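Local coordinates for protein putative acyl-CoA thioester hydrolase YbhC (Escherichia coli K-12, PDB 3GRH) that is a putative acyl-CoA thioester hydrolase of the outer membrane, a lipoprotein of the pectinesterase family that neither binds pectin nor has pectinesterase activity, at residues F77-A82 / I110-G115. Sequence-based numbering, arbitrary orientation.
Sequences FVVGPA and IAVMPG
Strands 77-79 and 108-112 run parallel at one end of the beta-helix, and F77, V78 and V79 pair with I110, A111 and V112 in turn. Three backbone hydrogen bonds join them, each 2.9 Å long: A111 N to F77 O, V79 N to A111 O, and M113 N to V79 O, the straightest, with an N-H...O angle of 175°. On the face carrying F77, V79 and I110, the isoleucine works with both branches. Its CG1, set beside the backbone N by chi1 of -60°, lies 4.0 Å from F77 CD2, while CG2 meets V79 CG2 at 3.8 Å. Helix 92-100 covers this face, with A95 against V79 and I110. With an alanine here both branches are gone, which would probably leave a gap between the F77 ring and V79 and take packing from A95. On the face of V78 and A111, M113 leans back over the first strand: CG comes 4.1 Å from V78 CG1, and an extended chi2 (-174°) carries SD to 4.2 Å from P81 CD, past the end of the strand pairing. V78 N, turned away from A111, is hydrogen-bonded to T88 OG1. Strand, helix and parallel strand make a beta-alpha-beta unit, here closing the end of a right-handed parallel beta-helix of the pectinesterase family.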
ATOM      1  N   PHE A  77       7.343 -15.564 -19.864  1.00 18.73           N
ATOM      2  CA  PHE A  77       8.731 -15.215 -19.622  1.00 17.94           C
ATOM      3  C   PHE A  77       9.179 -15.785 -18.295  1.00 17.44           C
ATOM      4  O   PHE A  77       8.386 -16.001 -17.384  1.00 16.94           O
ATOM      5  CB  PHE A  77       8.885 -13.705 -19.565  1.00 17.88           C
ATOM      6  CG  PHE A  77       8.405 -13.020 -20.792  1.00 17.33           C
ATOM      7  CD1 PHE A  77       9.214 -12.982 -21.905  1.00 20.45           C
ATOM      8  CD2 PHE A  77       7.129 -12.508 -20.877  1.00 20.79           C
ATOM      9  CE1 PHE A  77       8.777 -12.395 -23.106  1.00 21.91           C
ATOM     10  CE2 PHE A  77       6.697 -11.908 -22.039  1.00 21.11           C
ATOM     11  CZ  PHE A  77       7.511 -11.850 -23.148  1.00 20.07           C
ATOM     12  N   VAL A  78      10.480 -16.124 -18.256  1.00 16.49           N
ATOM     13  CA  VAL A  78      11.104 -16.627 -17.051  1.00 15.73           C
ATOM     14  C   VAL A  78      12.367 -15.860 -16.707  1.00 14.96           C
ATOM     15  O   VAL A  78      13.291 -15.847 -17.517  1.00 16.82           O
ATOM     16  CB  VAL A  78      11.484 -18.087 -17.138  1.00 17.23           C
ATOM     17  CG1 VAL A  78      12.011 -18.518 -15.789  1.00 17.99           C
ATOM     18  CG2 VAL A  78      10.257 -18.942 -17.522  1.00 15.74           C
ATOM     19  N   VAL A  79      12.444 -15.313 -15.492  1.00 13.92           N
ATOM     20  CA  VAL A  79      13.595 -14.555 -15.051  1.00 15.56           C
ATOM     21  C   VAL A  79      14.352 -15.437 -14.104  1.00 15.15           C
ATOM     22  O   VAL A  79      13.761 -16.086 -13.210  1.00 15.39           O
ATOM     23  CB  VAL A  79      13.163 -13.254 -14.355  1.00 14.83           C
ATOM     24  CG1 VAL A  79      14.371 -12.511 -13.909  1.00 15.56           C
ATOM     25  CG2 VAL A  79      12.299 -12.355 -15.239  1.00 17.90           C
ATOM     26  N   GLY A  80      15.672 -15.506 -14.275  1.00 15.67           N
ATOM     27  CA  GLY A  80      16.455 -16.401 -13.487  1.00 18.02           C
ATOM     28  C   GLY A  80      17.909 -16.151 -13.715  1.00 19.84           C
ATOM     29  O   GLY A  80      18.286 -15.263 -14.476  1.00 20.08           O
ATOM     30  N   PRO A  81      18.749 -17.013 -13.134  1.00 20.63           N
ATOM     31  CA  PRO A  81      20.187 -16.901 -13.320  1.00 22.66           C
ATOM     32  C   PRO A  81      20.553 -17.253 -14.737  1.00 23.72           C
ATOM     33  O   PRO A  81      19.959 -18.154 -15.339  1.00 24.13           O
ATOM     34  CB  PRO A  81      20.755 -17.934 -12.359  1.00 21.67           C
ATOM     35  CG  PRO A  81      19.618 -18.728 -11.844  1.00 22.20           C
ATOM     36  CD  PRO A  81      18.351 -18.177 -12.321  1.00 21.58           C
ATOM     37  N   ALA A  82      21.569 -16.576 -15.256  1.00 26.20           N
ATOM     38  CA  ALA A  82      22.058 -16.850 -16.596  1.00 26.67           C
ATOM     39  C   ALA A  82      22.521 -18.309 -16.795  1.00 28.16           C
ATOM     40  O   ALA A  82      23.241 -18.890 -15.969  1.00 28.15           O
ATOM     41  CB  ALA A  82      23.151 -15.890 -16.933  1.00 27.19           C
ATOM     42  N   ILE A 110       4.980 -13.575 -16.022  1.00 11.81           N
ATOM     43  CA  ILE A 110       6.415 -13.566 -15.876  1.00 10.76           C
ATOM     44  C   ILE A 110       6.730 -14.301 -14.605  1.00 12.20           C
ATOM     45  O   ILE A 110       6.368 -13.879 -13.519  1.00 11.22           O
ATOM     46  CB  ILE A 110       6.984 -12.142 -15.804  1.00 10.51           C
ATOM     47  CG1 ILE A 110       6.653 -11.395 -17.058  1.00 12.50           C
ATOM     48  CG2 ILE A 110       8.537 -12.215 -15.597  1.00 12.70           C
ATOM     49  CD1 ILE A 110       6.874  -9.846 -16.982  1.00 14.31           C
ATOM     50  N   ALA A 111       7.362 -15.450 -14.737  1.00  9.99           N
ATOM     51  CA  ALA A 111       7.808 -16.250 -13.565  1.00 10.90           C
ATOM     52  C   ALA A 111       9.173 -15.793 -13.164  1.00 11.94           C
ATOM     53  O   ALA A 111       9.991 -15.536 -14.046  1.00 14.85           O
ATOM     54  CB  ALA A 111       7.815 -17.759 -13.900  1.00 10.65           C
ATOM     55  N   VAL A 112       9.432 -15.701 -11.867  1.00 11.40           N
ATOM     56  CA  VAL A 112      10.745 -15.301 -11.368  1.00 12.06           C
ATOM     57  C   VAL A 112      11.285 -16.435 -10.458  1.00 12.01           C
ATOM     58  O   VAL A 112      10.657 -16.843  -9.497  1.00 11.87           O
ATOM     59  CB  VAL A 112      10.697 -13.975 -10.588  1.00 12.92           C
ATOM     60  CG1 VAL A 112      12.150 -13.621 -10.261  1.00 12.91           C
ATOM     61  CG2 VAL A 112      10.053 -12.836 -11.380  1.00 15.48           C
ATOM     62  N   MET A 113      12.448 -16.976 -10.836  1.00 12.62           N
ATOM     63  CA  MET A 113      13.085 -18.058 -10.127  1.00 13.42           C
ATOM     64  C   MET A 113      13.695 -17.541  -8.840  1.00 12.19           C
ATOM     65  O   MET A 113      14.053 -16.385  -8.723  1.00 13.87           O
ATOM     66  CB  MET A 113      14.187 -18.687 -10.977  1.00 14.17           C
ATOM     67  CG  MET A 113      13.630 -19.423 -12.137  1.00 16.36           C
ATOM     68  SD  MET A 113      14.845 -20.310 -13.042  1.00 22.94           S
ATOM     69  CE  MET A 113      15.442 -21.519 -11.843  1.00 26.29           C
ATOM     70  N   PRO A 114      13.818 -18.413  -7.846  1.00 12.66           N
ATOM     71  CA  PRO A 114      14.462 -18.015  -6.605  1.00 13.32           C
ATOM     72  C   PRO A 114      15.811 -17.318  -6.841  1.00 12.44           C
ATOM     73  O   PRO A 114      16.609 -17.752  -7.679  1.00 15.10           O
ATOM     74  CB  PRO A 114      14.625 -19.352  -5.876  1.00 13.35           C
ATOM     75  CG  PRO A 114      13.468 -20.139  -6.356  1.00 13.90           C
ATOM     76  CD  PRO A 114      13.299 -19.794  -7.797  1.00 13.72           C
ATOM     77  N   GLY A 115      16.015 -16.227  -6.142  1.00 13.26           N
ATOM     78  CA  GLY A 115      17.232 -15.430  -6.230  1.00 13.95           C
ATOM     79  C   GLY A 115      17.023 -14.044  -5.706  1.00 15.24           C
ATOM     80  O   GLY A 115      15.951 -13.721  -5.224  1.00 14.88           O
TER